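Local coordinates for germination protein YpeB (Bacillus megaterium QM B1551, PDB 5BOI) that takes part in the germination of Bacillus spores, with a PepSY-containing C-terminal part that probably has an inhibitory role, at residues I215-N218 against F223-K226; R161-P166 against L188-N193; R20-L25 against L70-D75; V105-A110 against R129-S134. One frame throughout, in Å; residues are numbered along the deposited sequence.

Contact 1 (I215-N218 against F223-K226); sequences IFIN and FEEK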
loop_
_atom_site.group_PDB
_atom_site.type_symbol
_atom_site.label_atom_id
_atom_site.label_comp_id
_atom_site.label_asym_id
_atom_site.label_seq_id
_atom_site.Cartn_x
_atom_site.Cartn_y
_atom_site.Cartn_z
ATOM N N ILE A 215 4.529 15.395 9.300
ATOM C CA ILE A 215 4.522 15.514 10.760
ATOM C C ILE A 215 3.148 15.195 11.319
ATOM O O ILE A 215 2.135 15.764 10.872
ATOM C CB ILE A 215 4.952 16.915 11.204
ATOM C CG1 ILE A 215 6.404 17.171 10.798
ATOM C CG2 ILE A 215 4.839 17.059 12.770
ATOM C CD1 ILE A 215 6.714 18.634 10.518
ATOM N N PHE A 216 3.106 14.296 12.304
ATOM C CA PHE A 216 1.845 13.943 12.951
ATOM C C PHE A 216 1.749 14.568 14.345
ATOM O O PHE A 216 2.652 14.350 15.177
ATOM C CB PHE A 216 1.706 12.427 13.069
ATOM C CG PHE A 216 1.617 11.710 11.737
ATOM C CD1 PHE A 216 2.764 11.345 11.049
ATOM C CD2 PHE A 216 0.374 11.393 11.194
ATOM C CE1 PHE A 216 2.678 10.664 9.826
ATOM C CE2 PHE A 216 0.283 10.715 9.979
ATOM C CZ PHE A 216 1.434 10.356 9.302
ATOM N N ILE A 217 0.671 15.314 14.591
ATOM C CA ILE A 217 0.430 15.954 15.898
ATOM C C ILE A 217 -0.793 15.301 16.560
ATOM O O ILE A 217 -1.871 15.245 15.965
ATOM C CB ILE A 217 0.189 17.473 15.750
ATOM C CG1 ILE A 217 1.414 18.189 15.178
ATOM C CG2 ILE A 217 -0.235 18.133 17.087
ATOM C CD1 ILE A 217 2.684 17.997 15.963
ATOM N N ASN A 218 -0.614 14.776 17.773
ATOM C CA ASN A 218 -1.700 14.108 18.493
ATOM C C ASN A 218 -2.933 15.029 18.603
ATOM O O ASN A 218 -2.805 16.181 19.015
ATOM C CB ASN A 218 -1.221 13.678 19.898
ATOM C CG ASN A 218 -2.251 12.808 20.623
ATOM O OD1 ASN A 218 -3.340 13.267 20.974
ATOM N ND2 ASN A 218 -1.905 11.546 20.840
ATOM N N PHE A 223 0.860 16.890 21.128
ATOM C CA PHE A 223 2.257 16.475 21.148
ATOM C C PHE A 223 2.607 15.776 19.823
ATOM O O PHE A 223 1.751 15.162 19.195
ATOM C CB PHE A 223 2.566 15.518 22.308
ATOM C CG PHE A 223 2.228 16.080 23.681
ATOM C CD1 PHE A 223 2.326 17.441 23.932
ATOM C CD2 PHE A 223 1.839 15.233 24.718
ATOM C CE1 PHE A 223 2.014 17.960 25.211
ATOM C CE2 PHE A 223 1.522 15.754 26.011
ATOM C CZ PHE A 223 1.620 17.114 26.235
ATOM N N GLU A 224 3.881 15.799 19.448
ATOM C CA GLU A 224 4.270 15.022 18.269
ATOM C C GLU A 224 4.091 13.517 18.463
ATOM O O GLU A 224 4.347 12.986 19.534
ATOM C CB GLU A 224 5.715 15.310 17.898
ATOM C CG GLU A 224 5.928 16.707 17.428
ATOM C CD GLU A 224 7.385 17.074 17.449
ATOM O OE1 GLU A 224 7.937 17.232 18.560
ATOM O OE2 GLU A 224 7.973 17.192 16.363
ATOM N N GLU A 225 3.698 12.818 17.406
ATOM C CA GLU A 225 3.647 11.354 17.445
ATOM C C GLU A 225 4.572 10.702 16.430
ATOM O O GLU A 225 4.954 9.542 16.571
ATOM C CB GLU A 225 2.216 10.896 17.195
ATOM C CG GLU A 225 1.264 11.269 18.352
ATOM C CD GLU A 225 1.374 10.388 19.586
ATOM O OE1 GLU A 225 2.232 9.462 19.646
ATOM O OE2 GLU A 225 0.555 10.618 20.508
ATOM N N LYS A 226 4.889 11.443 15.378
ATOM C CA LYS A 226 5.764 10.921 14.318
ATOM C C LYS A 226 6.217 12.062 13.447
ATOM O O LYS A 226 5.424 12.973 13.104
ATOM C CB LYS A 226 5.049 9.865 13.454
ATOM C CG LYS A 226 5.880 9.371 12.219
ATOM C CD LYS A 226 5.152 8.274 11.455
ATOM C CE LYS A 226 6.054 7.662 10.356
ATOM N NZ LYS A 226 5.354 6.495 9.756
#

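Contact 2 (R161-P166 against L188-N193); sequences RDIPKP and LAIITN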
loop_
_atom_site.group_PDB
_atom_site.type_symbol
_atom_site.label_atom_id
_atom_site.label_comp_id
_atom_site.label_asym_id
_atom_site.label_seq_id
_atom_site.Cartn_x
_atom_site.Cartn_y
_atom_site.Cartn_z
ATOM N N ARG A 161 -13.983 1.159 12.363
ATOM C CA ARG A 161 -13.592 1.884 13.555
ATOM C C ARG A 161 -14.594 3.011 13.771
ATOM O O ARG A 161 -15.149 3.541 12.804
ATOM C CB ARG A 161 -12.180 2.460 13.403
ATOM C CG ARG A 161 -11.082 1.453 13.040
ATOM C CD ARG A 161 -9.898 2.163 12.376
ATOM N NE ARG A 161 -8.664 1.369 12.387
ATOM C CZ ARG A 161 -8.316 0.507 11.436
ATOM N NH1 ARG A 161 -7.171 -0.164 11.529
ATOM N NH2 ARG A 161 -9.112 0.315 10.386
ATOM N N ASP A 162 -14.842 3.391 15.018
ATOM C CA ASP A 162 -15.581 4.631 15.240
ATOM C C ASP A 162 -14.568 5.635 15.764
ATOM O O ASP A 162 -14.149 5.572 16.912
ATOM C CB ASP A 162 -16.763 4.468 16.203
ATOM C CG ASP A 162 -17.344 5.809 16.644
ATOM O OD1 ASP A 162 -17.909 6.528 15.787
ATOM O OD2 ASP A 162 -17.289 6.131 17.847
ATOM N N ILE A 163 -14.181 6.561 14.897
ATOM C CA ILE A 163 -13.099 7.497 15.159
ATOM C C ILE A 163 -13.552 8.649 16.050
ATOM O O ILE A 163 -14.585 9.272 15.783
ATOM C CB ILE A 163 -12.532 8.017 13.823
ATOM C CG1 ILE A 163 -12.003 6.823 13.020
ATOM C CG2 ILE A 163 -11.469 9.086 14.036
ATOM C CD1 ILE A 163 -11.679 7.133 11.603
ATOM N N PRO A 164 -12.787 8.922 17.130
ATOM C CA PRO A 164 -13.166 9.937 18.118
ATOM C C PRO A 164 -13.015 11.351 17.574
ATOM O O PRO A 164 -12.335 11.567 16.567
ATOM C CB PRO A 164 -12.180 9.693 19.266
ATOM C CG PRO A 164 -10.973 9.149 18.589
ATOM C CD PRO A 164 -11.496 8.290 17.466
ATOM N N LYS A 165 -13.646 12.301 18.248
ATOM C CA LYS A 165 -13.510 13.708 17.908
ATOM C C LYS A 165 -12.199 14.247 18.481
ATOM O O LYS A 165 -11.812 13.878 19.591
ATOM C CB LYS A 165 -14.707 14.502 18.445
ATOM C CG LYS A 165 -14.904 15.871 17.818
ATOM C CD LYS A 165 -16.194 16.513 18.313
ATOM C CE LYS A 165 -17.355 15.530 18.222
ATOM N NZ LYS A 165 -18.319 15.877 17.133
ATOM N N PRO A 166 -11.508 15.114 17.729
ATOM C CA PRO A 166 -10.308 15.724 18.306
ATOM C C PRO A 166 -10.659 16.558 19.504
ATOM O O PRO A 166 -11.763 17.117 19.548
ATOM C CB PRO A 166 -9.775 16.617 17.186
ATOM C CG PRO A 166 -10.342 16.044 15.935
ATOM C CD PRO A 166 -11.662 15.437 16.297
ATOM N N LEU A 188 -6.754 14.784 8.795
ATOM C CA LEU A 188 -6.775 13.890 9.971
ATOM C C LEU A 188 -6.272 12.497 9.605
ATOM O O LEU A 188 -6.430 12.042 8.468
ATOM C CB LEU A 188 -8.179 13.769 10.550
ATOM C CG LEU A 188 -8.664 14.896 11.449
ATOM C CD1 LEU A 188 -10.159 14.743 11.653
ATOM C CD2 LEU A 188 -7.960 14.832 12.820
ATOM N N ALA A 189 -5.648 11.813 10.558
ATOM C CA ALA A 189 -5.051 10.512 10.257
ATOM C C ALA A 189 -4.994 9.654 11.515
ATOM O O ALA A 189 -4.938 10.180 12.634
ATOM C CB ALA A 189 -3.662 10.686 9.658
ATOM N N ILE A 190 -5.066 8.340 11.322
ATOM C CA ILE A 190 -4.849 7.373 12.387
ATOM C C ILE A 190 -3.509 6.686 12.143
ATOM O O ILE A 190 -3.261 6.180 11.053
ATOM C CB ILE A 190 -5.952 6.314 12.443
ATOM C CG1 ILE A 190 -7.260 6.940 12.931
ATOM C CG2 ILE A 190 -5.531 5.150 13.341
ATOM C CD1 ILE A 190 -8.413 5.982 12.928
ATOM N N ILE A 191 -2.639 6.698 13.149
ATOM C CA ILE A 191 -1.399 5.944 13.076
ATOM C C ILE A 191 -1.259 5.210 14.394
ATOM O O ILE A 191 -2.046 5.433 15.339
ATOM C CB ILE A 191 -0.148 6.840 12.863
ATOM C CG1 ILE A 191 0.055 7.771 14.068
ATOM C CG2 ILE A 191 -0.216 7.608 11.544
ATOM C CD1 ILE A 191 1.378 8.532 14.059
ATOM N N THR A 192 -0.249 4.349 14.485
ATOM C CA THR A 192 0.151 3.873 15.805
ATOM C C THR A 192 1.095 4.880 16.440
ATOM O O THR A 192 1.788 5.619 15.742
ATOM C CB THR A 192 0.828 2.515 15.742
ATOM O OG1 THR A 192 1.980 2.612 14.897
ATOM C CG2 THR A 192 -0.147 1.467 15.174
ATOM N N ASN A 193 1.104 4.939 17.769
ATOM C CA ASN A 193 2.143 5.680 18.469
ATOM C C ASN A 193 3.347 4.761 18.558
ATOM O O ASN A 193 3.324 3.673 17.988
ATOM C CB ASN A 193 1.665 6.127 19.852
ATOM C CG ASN A 193 1.136 4.974 20.685
ATOM O OD1 ASN A 193 1.412 3.796 20.408
ATOM N ND2 ASN A 193 0.326 5.305 21.688
#

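Contact 3 (R20-L25 against L70-D75); sequences RSFLNL and LWVLED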
loop_
_atom_site.group_PDB
_atom_site.type_symbol
_atom_site.label_atom_id
_atom_site.label_comp_id
_atom_site.label_asym_id
_atom_site.label_seq_id
_atom_site.Cartn_x
_atom_site.Cartn_y
_atom_site.Cartn_z
ATOM N N ARG A 20 -4.689 -14.754 -13.414
ATOM C CA ARG A 20 -4.606 -14.370 -14.819
ATOM C C ARG A 20 -5.060 -12.924 -15.032
ATOM O O ARG A 20 -4.403 -12.148 -15.731
ATOM C CB ARG A 20 -5.447 -15.316 -15.675
ATOM C CG ARG A 20 -5.061 -16.778 -15.545
ATOM C CD ARG A 20 -5.651 -17.610 -16.680
ATOM N NE ARG A 20 -5.396 -19.035 -16.497
ATOM C CZ ARG A 20 -4.260 -19.642 -16.831
ATOM N NH1 ARG A 20 -4.118 -20.944 -16.625
ATOM N NH2 ARG A 20 -3.264 -18.946 -17.367
ATOM N N SER A 21 -6.180 -12.573 -14.409
ATOM C CA SER A 21 -6.753 -11.235 -14.512
ATOM C C SER A 21 -5.896 -10.157 -13.842
ATOM O O SER A 21 -5.599 -9.120 -14.441
ATOM C CB SER A 21 -8.153 -11.234 -13.905
ATOM O OG SER A 21 -8.903 -10.129 -14.369
ATOM N N PHE A 22 -5.502 -10.412 -12.597
ATOM C CA PHE A 22 -4.708 -9.472 -11.805
ATOM C C PHE A 22 -3.343 -9.169 -12.425
ATOM O O PHE A 22 -2.861 -8.037 -12.368
ATOM C CB PHE A 22 -4.521 -10.038 -10.396
ATOM C CG PHE A 22 -4.078 -9.029 -9.376
ATOM C CD1 PHE A 22 -4.980 -8.119 -8.839
ATOM C CD2 PHE A 22 -2.766 -9.010 -8.931
ATOM C CE1 PHE A 22 -4.571 -7.199 -7.883
ATOM C CE2 PHE A 22 -2.352 -8.095 -7.971
ATOM C CZ PHE A 22 -3.260 -7.187 -7.448
ATOM N N LEU A 23 -2.727 -10.195 -13.009
ATOM C CA LEU A 23 -1.355 -10.108 -13.503
ATOM C C LEU A 23 -1.312 -9.936 -15.011
ATOM O O LEU A 23 -0.235 -9.893 -15.611
ATOM C CB LEU A 23 -0.569 -11.359 -13.114
ATOM C CG LEU A 23 -0.373 -11.616 -11.623
ATOM C CD1 LEU A 23 0.227 -12.996 -11.424
ATOM C CD2 LEU A 23 0.512 -10.542 -11.022
ATOM N N ASN A 24 -2.491 -9.860 -15.615
ATOM C CA ASN A 24 -2.610 -9.665 -17.050
ATOM C C ASN A 24 -1.888 -10.770 -17.819
ATOM O O ASN A 24 -1.127 -10.497 -18.743
ATOM C CB ASN A 24 -2.061 -8.288 -17.439
ATOM C CG ASN A 24 -2.818 -7.659 -18.585
ATOM O OD1 ASN A 24 -3.836 -8.184 -19.038
ATOM N ND2 ASN A 24 -2.332 -6.516 -19.055
ATOM N N LEU A 25 -2.118 -12.017 -17.416
ATOM C CA LEU A 25 -1.520 -13.165 -18.089
ATOM C C LEU A 25 -2.300 -13.491 -19.363
ATOM O O LEU A 25 -3.530 -13.433 -19.375
ATOM C CB LEU A 25 -1.489 -14.379 -17.162
ATOM C CG LEU A 25 -0.892 -14.190 -15.765
ATOM C CD1 LEU A 25 -1.032 -15.473 -14.960
ATOM C CD2 LEU A 25 0.564 -13.743 -15.824
ATOM N N LEU A 70 -3.825 -11.274 -2.359
ATOM C CA LEU A 70 -3.196 -10.934 -1.095
ATOM C C LEU A 70 -1.774 -10.397 -1.260
ATOM O O LEU A 70 -1.418 -9.375 -0.677
ATOM C CB LEU A 70 -3.184 -12.165 -0.199
ATOM C CG LEU A 70 -2.803 -11.950 1.257
ATOM C CD1 LEU A 70 -3.839 -11.070 1.958
ATOM C CD2 LEU A 70 -2.667 -13.301 1.930
ATOM N N TRP A 71 -0.962 -11.099 -2.049
ATOM C CA TRP A 71 0.467 -10.800 -2.168
ATOM C C TRP A 71 0.992 -11.283 -3.519
ATOM O O TRP A 71 0.550 -12.314 -4.024
ATOM C CB TRP A 71 1.238 -11.451 -1.010
ATOM C CG TRP A 71 2.709 -11.118 -0.952
ATOM C CD1 TRP A 71 3.290 -10.036 -0.346
ATOM C CD2 TRP A 71 3.785 -11.889 -1.503
ATOM N NE1 TRP A 71 4.658 -10.082 -0.498
ATOM C CE2 TRP A 71 4.988 -11.211 -1.204
ATOM C CE3 TRP A 71 3.848 -13.085 -2.229
ATOM C CZ2 TRP A 71 6.236 -11.688 -1.605
ATOM C CZ3 TRP A 71 5.095 -13.558 -2.624
ATOM C CH2 TRP A 71 6.267 -12.860 -2.308
ATOM N N VAL A 72 1.900 -10.512 -4.113
ATOM C CA VAL A 72 2.509 -10.841 -5.408
ATOM C C VAL A 72 3.979 -10.470 -5.432
ATOM O O VAL A 72 4.392 -9.437 -4.895
ATOM C CB VAL A 72 1.815 -10.113 -6.603
ATOM C CG1 VAL A 72 2.622 -10.294 -7.907
ATOM C CG2 VAL A 72 0.394 -10.593 -6.794
ATOM N N LEU A 73 4.790 -11.315 -6.049
ATOM C CA LEU A 73 6.147 -10.901 -6.360
ATOM C C LEU A 73 6.607 -11.537 -7.658
ATOM O O LEU A 73 6.594 -12.760 -7.788
ATOM C CB LEU A 73 7.106 -11.265 -5.231
ATOM C CG LEU A 73 8.519 -10.764 -5.530
ATOM C CD1 LEU A 73 8.481 -9.268 -5.816
ATOM C CD2 LEU A 73 9.471 -11.078 -4.386
ATOM N N GLU A 74 6.965 -10.689 -8.623
ATOM C CA GLU A 74 7.604 -11.133 -9.853
ATOM C C GLU A 74 9.091 -10.980 -9.634
ATOM O O GLU A 74 9.582 -9.855 -9.542
ATOM C CB GLU A 74 7.157 -10.309 -11.065
ATOM C CG GLU A 74 5.649 -10.268 -11.296
ATOM C CD GLU A 74 5.279 -9.622 -12.627
ATOM O OE1 GLU A 74 6.180 -9.446 -13.483
ATOM O OE2 GLU A 74 4.085 -9.287 -12.815
ATOM N N ASP A 75 9.801 -12.099 -9.538
ATOM C CA ASP A 75 11.222 -12.076 -9.194
ATOM C C ASP A 75 12.079 -11.755 -10.413
ATOM O O ASP A 75 12.642 -12.647 -11.053
ATOM C CB ASP A 75 11.645 -13.406 -8.578
ATOM C CG ASP A 75 13.042 -13.358 -7.999
ATOM O OD1 ASP A 75 13.482 -12.264 -7.585
ATOM O OD2 ASP A 75 13.697 -14.416 -7.963
#

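Contact 4 (V105-A110 against R129-S134); sequences VMAESA and RIYPDS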
loop_
_atom_site.group_PDB
_atom_site.type_symbol
_atom_site.label_atom_id
_atom_site.label_comp_id
_atom_site.label_asym_id
_atom_site.label_seq_id
_atom_site.Cartn_x
_atom_site.Cartn_y
_atom_site.Cartn_z
ATOM N N VAL A 105 -5.103 6.262 -0.836
ATOM C CA VAL A 105 -4.362 7.446 -1.252
ATOM C C VAL A 105 -2.866 7.171 -1.051
ATOM O O VAL A 105 -2.501 6.417 -0.153
ATOM C CB VAL A 105 -4.822 8.680 -0.458
ATOM C CG1 VAL A 105 -4.730 8.407 1.025
ATOM C CG2 VAL A 105 -4.025 9.924 -0.842
ATOM N N MET A 106 -2.010 7.760 -1.877
ATOM C CA MET A 106 -0.572 7.431 -1.796
ATOM C C MET A 106 0.039 8.061 -0.551
ATOM O O MET A 106 -0.236 9.223 -0.237
ATOM C CB MET A 106 0.186 7.902 -3.030
ATOM C CG MET A 106 1.657 7.449 -3.025
ATOM S SD MET A 106 2.367 7.896 -4.594
ATOM C CE MET A 106 1.823 9.603 -4.625
ATOM N N ALA A 107 0.865 7.291 0.154
ATOM C CA ALA A 107 1.538 7.781 1.350
ATOM C C ALA A 107 3.060 7.862 1.202
ATOM O O ALA A 107 3.695 8.742 1.799
ATOM C CB ALA A 107 1.188 6.901 2.544
ATOM N N GLU A 108 3.653 6.945 0.432
ATOM C CA GLU A 108 5.110 6.908 0.300
ATOM C C GLU A 108 5.454 6.570 -1.121
ATOM O O GLU A 108 4.727 5.806 -1.752
ATOM C CB GLU A 108 5.763 5.855 1.202
ATOM C CG GLU A 108 5.410 5.936 2.646
ATOM C CD GLU A 108 6.161 7.023 3.348
ATOM O OE1 GLU A 108 7.192 7.513 2.809
ATOM O OE2 GLU A 108 5.713 7.372 4.441
ATOM N N SER A 109 6.574 7.103 -1.594
ATOM C CA SER A 109 7.080 6.750 -2.920
ATOM C C SER A 109 8.581 6.875 -2.934
ATOM O O SER A 109 9.143 7.780 -2.318
ATOM C CB SER A 109 6.447 7.637 -3.996
ATOM O OG SER A 109 6.887 8.969 -3.883
ATOM N N ALA A 110 9.240 5.935 -3.596
ATOM C CA ALA A 110 10.685 5.953 -3.681
ATOM C C ALA A 110 11.095 5.217 -4.932
ATOM O O ALA A 110 10.333 4.404 -5.464
ATOM C CB ALA A 110 11.321 5.316 -2.471
ATOM N N ARG A 129 -7.107 9.441 7.015
ATOM C CA ARG A 129 -6.136 8.479 6.464
ATOM C C ARG A 129 -5.756 7.432 7.509
ATOM O O ARG A 129 -5.255 7.777 8.579
ATOM C CB ARG A 129 -4.889 9.204 5.968
ATOM C CG ARG A 129 -5.195 9.938 4.667
ATOM C CD ARG A 129 -4.175 10.957 4.229
ATOM N NE ARG A 129 -4.768 11.781 3.176
ATOM C CZ ARG A 129 -4.099 12.635 2.411
ATOM N NH1 ARG A 129 -2.790 12.795 2.571
ATOM N NH2 ARG A 129 -4.746 13.327 1.481
ATOM N N ILE A 130 -6.005 6.167 7.200
ATOM C CA ILE A 130 -5.766 5.092 8.156
ATOM C C ILE A 130 -4.452 4.415 7.771
ATOM O O ILE A 130 -4.428 3.471 6.972
ATOM C CB ILE A 130 -6.898 4.046 8.160
ATOM C CG1 ILE A 130 -8.281 4.699 8.242
ATOM C CG2 ILE A 130 -6.683 3.023 9.248
ATOM C CD1 ILE A 130 -8.522 5.489 9.500
ATOM N N TYR A 131 -3.358 4.922 8.312
ATOM C CA TYR A 131 -2.044 4.424 7.914
ATOM C C TYR A 131 -1.780 2.922 8.168
ATOM O O TYR A 131 -1.082 2.303 7.368
ATOM C CB TYR A 131 -0.954 5.296 8.557
ATOM C CG TYR A 131 -0.749 6.571 7.764
ATOM C CD1 TYR A 131 -1.576 7.670 7.954
ATOM C CD2 TYR A 131 0.268 6.671 6.832
ATOM C CE1 TYR A 131 -1.402 8.824 7.217
ATOM C CE2 TYR A 131 0.459 7.809 6.103
ATOM C CZ TYR A 131 -0.368 8.868 6.275
ATOM O OH TYR A 131 -0.153 9.990 5.515
ATOM N N PRO A 132 -2.348 2.321 9.239
ATOM C CA PRO A 132 -2.179 0.864 9.407
ATOM C C PRO A 132 -2.768 0.015 8.270
ATOM O O PRO A 132 -2.291 -1.091 8.018
ATOM C CB PRO A 132 -2.930 0.578 10.711
ATOM C CG PRO A 132 -2.869 1.871 11.471
ATOM C CD PRO A 132 -2.982 2.933 10.427
ATOM N N ASP A 133 -3.789 0.534 7.601
ATOM C CA ASP A 133 -4.509 -0.204 6.564
ATOM C C ASP A 133 -3.902 0.095 5.190
ATOM O O ASP A 133 -4.427 0.912 4.416
ATOM C CB ASP A 133 -5.996 0.158 6.601
ATOM C CG ASP A 133 -6.668 -0.284 7.905
ATOM O OD1 ASP A 133 -5.941 -0.639 8.860
ATOM O OD2 ASP A 133 -7.911 -0.269 7.984
ATOM N N SER A 134 -2.788 -0.565 4.901
ATOM C CA SER A 134 -1.952 -0.153 3.776
ATOM C C SER A 134 -1.786 -1.209 2.678
ATOM O O SER A 134 -1.917 -2.416 2.894
ATOM C CB SER A 134 -0.568 0.262 4.287
ATOM O OG SER A 134 0.145 -0.836 4.844
HETATM O O HOH W 1 -1.141 10.184 2.719
#

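Contact 1 (I215-N218 against F223-K226)
Asn218 and Glu225 meet because their torsions turn them toward one another. CG of Asn218 is anti to the backbone N (chi1 -172°). Glu225 bends at chi2 (-77°), which turns its carboxylate toward the Asn218 amide. Asn218 ND2 then donates to Glu225 OE2 at 2.7 Å. The acceptor lies close to the amide plane, while the carboxylate oxygen is met on its anti side. Asn218 OD1 accepts from the backbone N of Asp220 and of Thr221, so both ends of the amide are held. Replacing Glu225 with an alanine would probably leave Asn218 ND2 without this acceptor and its amide less firmly fixed. The segments flank the turn of a beta hairpin in the last PepSY-family part of the chain: the end of strand 211-218 and the start of strand 224-230. A beta bulge shifts the register between Phe216 and Ile217. Phe216 N donates to Lys226 O at 2.8 Å, nearly straight, and Glu225 N donates to Phe216 O at 2.9 Å. Asn218 N reaches Phe223 O at 2.8 Å. Lys226 runs out extended beside the Phe216 ring, with its CB 3.6 Å from Phe216 CD1. On the other face of the hairpin, Ile217 CD1 packs on Glu224 CG at 3.8 Å.

Contact 2 (R161-P166 against L188-N193)
Ile190 reaches from its strand toward the loop 161-166, and most of the contact gathers at its tip. Its CB points toward the loop. From there CG1 is anti to the carbonyl carbon (chi1 -70°) and the chain continues extended (chi2 176°), placing the CD1 methyl against the loop side chains. CD1 of Ile190 lies 3.7 Å from Ile163 CG1, and Ile163 CD1 is equally near. The two isoleucines meet at a slant, so the methyl of one rests against the last two carbons of the other. The same CD1 of Ile190 also lies 4.1 Å from Arg161 CD. Only the aliphatic part of Arg161 takes part here. Its guanidinium goes on to salt bridges with Asp133 through NH2 and with Glu198 through NH1. A second, smaller touch lies further along the loop. Pro166 CG meets Leu188 CD2 at 4.1 Å, the ring and the leucine branch again crossing at a slant. Pro166 and Leu188 both also pack on Tyr202 of strand 198-208. Around the first touch, Ile130 packs on Arg161, Ile163 and Ile190. The contact is entirely apolar across the two segments and modest in area. It lays an irregular linker over one side of strand 182-192, joining the chain that follows helix 152-156 to the beta-sheet of the C-terminal PepSY-family domain.

Contact 3 (R20-L25 against L70-D75)
Val72 points its two methyls at two neighbouring residues near the end of helix 12-22. CG2 goes to Phe22 and CG1 to Leu23. In each pair the side chains slide past one another in opposite directions, one coming from the helix end and the other from the strand. Phe22 CE2 lies 3.9 Å from Val72 CG2, and the methyl meets the ring obliquely. CG of Phe22 is anti to the backbone N (chi1 -163°), which sends the ring in toward the sheet. There it also makes edge-to-face contacts with Phe95, His99 and Phe149. Leu23 CD2 approaches Val72 CG1 at 3.8 Å. This is helix-on-sheet packing within the YpeB sporulation, PepSY1 and PepSY2 family region. The helix closes in a Schellman motif. Asn24 has positive phi (58°), and Leu25 N donates to Arg20 O at 2.8 Å. A second bond back, from Asn24 N to Ser21 O, is weak. Phe22 and Leu23 lie within this closing turn, and their side chains reach the strand. Glu74, two residues beyond Val72, also points toward the helix end. Its extended chain runs past Leu23 in the opposite sense, and OE2 of Glu74 comes to 4.2 Å from Leu23 CD2. The polar pairing of Glu74 lies elsewhere, because its OE1 forms a salt bridge with Arg76. Val72 and Phe22 share Met60 of strand 57-63 as a further neighbour, while Leu23 packs on Ile49.

Contact 4 (V105-A110 against R129-S134)
Ala107 and Tyr131 form the closer-packed part of this contact between a bulged strand and a segment that holds a type I beta turn. A classic beta bulge at Ala107 and Glu108 sets two residues opposite Thr119. The turn runs from Ile130 to Asp133. Ala107 CB lies 3.7 Å from Tyr131 CE2 and meets the ring obliquely. Tyr131 also packs edge-to-face with Phe216, so its ring is held from more than one direction. The looser part lies at Val105 and Arg129, both partly exposed. Their side chains cross at about a right angle. Val105 CG1 is 4.0 Å from Arg129 CG, and Val105 CG2 lies over the centre of one guanidinium face. The extended arginine chain carries that group across the valine. Its charged end has long, weak ion pairs with Glu185 and Glu203, and a sulfate ion, probably from the crystallisation liquor, lies nearby. A serine in place of Arg129 would probably uncover the methyls of Val105 and leave those two glutamates without this counter-charge. A water lies between the two parts. It donates to Met106 O at 3.2 Å, accepts a weak bond from Arg129 NH1, and lies 3.0 Å from Tyr131 OH.

How the contacts relate
Contact 1 is the most polar across its segments: backbone bonds and an amide-carboxylate pair join adjacent hairpin strands, with buried residues on one strand and mostly exposed ones on the other. Contacts 2 and 3 are chiefly apolar; contact 2 is a surface contact of a loop on a strand, contact 3 a partly buried helix end on a sheet. Contact 4, nearest the centre of the chain, mixes apolar touches with a water bridge. Contacts 1, 2 and 4 touch one another. Strands 129-130 and 182-192 are parallel neighbours, so contacts 2 and 4 meet where these strands pair. Contact 3 stands apart, its centre about 37 Å from that of contact 1.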